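Local coordinates for thioredoxin domain-containing protein (Vibrio parahaemolyticus, PDB 2R5S), which is of unknown function, the whole protein possibly acting as a protein-disulfide reductase, of which this piece is the tetratricopeptide-repeat part, at residues G20-A25 / A47-E52. Sequence-based numbering, arbitrary orientation.
Sequences GEHAQA and ADCLLE
The imidazole of His22 lies between the aliphatic stem of Glu52 on one face and the Gly20 carbonyl carbon, offset toward the rim, on the opposite one. Glu52 CB stands almost on the ring normal, 3.4 Å from the ring centroid, a CH-pi contact, and CG continues over the same face, toward the CE1 end, 3.3 Å from His22 CE1. The Glu52 chain bends at chi2 (-56°), and its carboxylate plane stands 64° from that of the ring, so the methylenes do the packing. At the ring edge sits Cys49 SG, 5.2 Å from the same centroid. The thiol points beside its own backbone N (chi1 -75°), which carries SG to 3.8 Å from Ala25 CB and close to the His22 carbonyl oxygen. His22 ND1 is buried by the contact and has no partner in the model. The example illustrates how two tetratricopeptide-repeat helices come close, His22 CA 4.8 Å from Cys49 CA, where small Ala25 and Cys49 meet and a ring lies flat on the neighbouring side chain. Helix 22-30, entered after the Schellman motif at Gly20, thus packs on helix 40-52; Ala25 and Cys49 touch Leu16 and Leu17 of helix 9-18, respectively, while Lys81 of helix 73-88 touches Glu52.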
ATOM      1  N   GLY A  20      -0.228 -13.741  10.667  1.00 58.89           N
ATOM      2  CA  GLY A  20      -0.589 -12.497  10.020  1.00 56.63           C
ATOM      3  C   GLY A  20       0.435 -11.363  10.100  1.00 54.57           C
ATOM      4  O   GLY A  20       0.065 -10.206  10.040  1.00 55.11           O
ATOM      5  N   GLU A  21       1.710 -11.663  10.254  1.00 52.62           N
ATOM      6  CA  GLU A  21       2.729 -10.609  10.270  1.00 51.41           C
ATOM      7  C   GLU A  21       3.332 -10.376   8.889  1.00 50.14           C
ATOM      8  O   GLU A  21       4.494 -10.617   8.686  1.00 49.93           O
ATOM      9  CB  GLU A  21       3.818 -10.955  11.262  1.00 50.53           C
ATOM     10  CG  GLU A  21       3.279 -11.047  12.686  1.00 52.37           C
ATOM     11  CD  GLU A  21       2.968  -9.696  13.396  1.00 54.40           C
ATOM     12  OE1 GLU A  21       3.570  -8.650  13.061  1.00 48.81           O
ATOM     13  OE2 GLU A  21       2.141  -9.713  14.369  1.00 56.15           O
ATOM     14  N   HIS A  22       2.527  -9.941   7.936  1.00 49.94           N
ATOM     15  CA  HIS A  22       3.003  -9.818   6.563  1.00 50.54           C
ATOM     16  C   HIS A  22       4.241  -8.939   6.455  1.00 49.73           C
ATOM     17  O   HIS A  22       5.169  -9.247   5.729  1.00 50.15           O
ATOM     18  CB  HIS A  22       1.849  -9.393   5.647  1.00 51.41           C
ATOM     19  CG  HIS A  22       0.592 -10.187   5.885  1.00 53.54           C
ATOM     20  ND1 HIS A  22       0.410 -11.463   5.392  1.00 58.37           N
ATOM     21  CD2 HIS A  22      -0.514  -9.917   6.624  1.00 57.26           C
ATOM     22  CE1 HIS A  22      -0.753 -11.941   5.802  1.00 58.67           C
ATOM     23  NE2 HIS A  22      -1.343 -11.014   6.534  1.00 59.38           N
ATOM     24  N   ALA A  23       4.306  -7.885   7.257  1.00 50.18           N
ATOM     25  CA  ALA A  23       5.322  -6.896   7.033  1.00 48.93           C
ATOM     26  C   ALA A  23       6.645  -7.417   7.562  1.00 48.79           C
ATOM     27  O   ALA A  23       7.634  -7.302   6.857  1.00 47.80           O
ATOM     28  CB  ALA A  23       4.941  -5.574   7.620  1.00 49.21           C
ATOM     29  N   GLN A  24       6.644  -8.082   8.728  1.00 47.35           N
ATOM     30  CA  GLN A  24       7.837  -8.848   9.170  1.00 47.34           C
ATOM     31  C   GLN A  24       8.260  -9.954   8.192  1.00 47.85           C
ATOM     32  O   GLN A  24       9.457 -10.063   7.823  1.00 47.54           O
ATOM     33  CB  GLN A  24       7.671  -9.418  10.595  1.00 47.43           C
ATOM     34  CG  GLN A  24       7.769  -8.395  11.655  1.00 46.80           C
ATOM     35  CD  GLN A  24       7.538  -8.991  13.040  1.00 52.95           C
ATOM     36  OE1 GLN A  24       8.359  -9.769  13.531  1.00 56.27           O
ATOM     37  NE2 GLN A  24       6.425  -8.627  13.676  1.00 48.47           N
ATOM     38  N   ALA A  25       7.275 -10.745   7.752  1.00 47.79           N
ATOM     39  CA  ALA A  25       7.486 -11.752   6.727  1.00 48.22           C
ATOM     40  C   ALA A  25       8.155 -11.213   5.450  1.00 49.24           C
ATOM     41  O   ALA A  25       9.030 -11.870   4.887  1.00 49.56           O
ATOM     42  CB  ALA A  25       6.159 -12.463   6.406  1.00 46.59           C
ATOM     43  N   ALA A  47       3.863 -12.263  -2.635  1.00 54.08           N
ATOM     44  CA  ALA A  47       2.652 -11.719  -3.264  1.00 52.49           C
ATOM     45  C   ALA A  47       1.537 -11.595  -2.265  1.00 53.43           C
ATOM     46  O   ALA A  47       0.897 -10.581  -2.227  1.00 54.69           O
ATOM     47  CB  ALA A  47       2.232 -12.563  -4.375  1.00 52.40           C
ATOM     48  N   ASP A  48       1.294 -12.639  -1.467  1.00 52.75           N
ATOM     49  CA  ASP A  48       0.262 -12.613  -0.438  1.00 54.69           C
ATOM     50  C   ASP A  48       0.588 -11.498   0.539  1.00 55.21           C
ATOM     51  O   ASP A  48      -0.308 -10.856   1.029  1.00 55.67           O
ATOM     52  CB  ASP A  48       0.274 -13.958   0.270  1.00 53.87           C
ATOM     53  CG  ASP A  48      -0.812 -14.110   1.249  1.00 58.82           C
ATOM     54  OD1 ASP A  48      -1.858 -13.470   1.107  1.00 67.27           O
ATOM     55  OD2 ASP A  48      -0.652 -14.948   2.166  1.00 63.51           O
ATOM     56  N   CYS A  49       1.879 -11.271   0.830  1.00 54.22           N
ATOM     57  CA  CYS A  49       2.228 -10.272   1.811  1.00 55.46           C
ATOM     58  C   CYS A  49       1.968  -8.846   1.253  1.00 56.44           C
ATOM     59  O   CYS A  49       1.493  -7.914   1.965  1.00 57.84           O
ATOM     60  CB  CYS A  49       3.691 -10.448   2.253  1.00 54.98           C
ATOM     61  SG  CYS A  49       3.978 -11.842   3.370  1.00 58.36           S
ATOM     62  N   LEU A  50       2.269  -8.658  -0.014  1.00 55.66           N
ATOM     63  CA  LEU A  50       2.113  -7.341  -0.604  1.00 56.67           C
ATOM     64  C   LEU A  50       0.607  -6.961  -0.565  1.00 57.80           C
ATOM     65  O   LEU A  50       0.184  -5.853  -0.166  1.00 58.64           O
ATOM     66  CB  LEU A  50       2.649  -7.360  -2.025  1.00 54.26           C
ATOM     67  CG  LEU A  50       4.140  -7.563  -2.070  1.00 55.76           C
ATOM     68  CD1 LEU A  50       4.609  -7.734  -3.527  1.00 56.34           C
ATOM     69  CD2 LEU A  50       4.810  -6.340  -1.452  1.00 55.21           C
ATOM     70  N   LEU A  51      -0.202  -7.919  -0.940  1.00 59.32           N
ATOM     71  CA  LEU A  51      -1.590  -7.707  -1.021  1.00 59.94           C
ATOM     72  C   LEU A  51      -2.208  -7.479   0.350  1.00 61.08           C
ATOM     73  O   LEU A  51      -3.139  -6.679   0.476  1.00 62.90           O
ATOM     74  CB  LEU A  51      -2.194  -8.947  -1.651  1.00 59.98           C
ATOM     75  CG  LEU A  51      -3.375  -8.801  -2.562  1.00 62.75           C
ATOM     76  CD1 LEU A  51      -2.778  -8.714  -3.933  1.00 60.85           C
ATOM     77  CD2 LEU A  51      -4.228 -10.069  -2.405  1.00 63.05           C
ATOM     78  N   GLU A  52      -1.753  -8.194   1.383  1.00 60.65           N
ATOM     79  CA  GLU A  52      -2.332  -8.011   2.707  1.00 59.19           C
ATOM     80  C   GLU A  52      -1.902  -6.662   3.265  1.00 59.88           C
ATOM     81  O   GLU A  52      -2.493  -6.149   4.218  1.00 59.16           O
ATOM     82  CB  GLU A  52      -1.848  -9.103   3.662  1.00 59.32           C
ATOM     83  CG  GLU A  52      -2.328 -10.496   3.336  1.00 60.07           C
ATOM     84  CD  GLU A  52      -3.857 -10.579   3.260  1.00 62.79           C
ATOM     85  OE1 GLU A  52      -4.444 -10.633   2.126  1.00 66.78           O
ATOM     86  OE2 GLU A  52      -4.444 -10.540   4.328  1.00 59.22           O
TER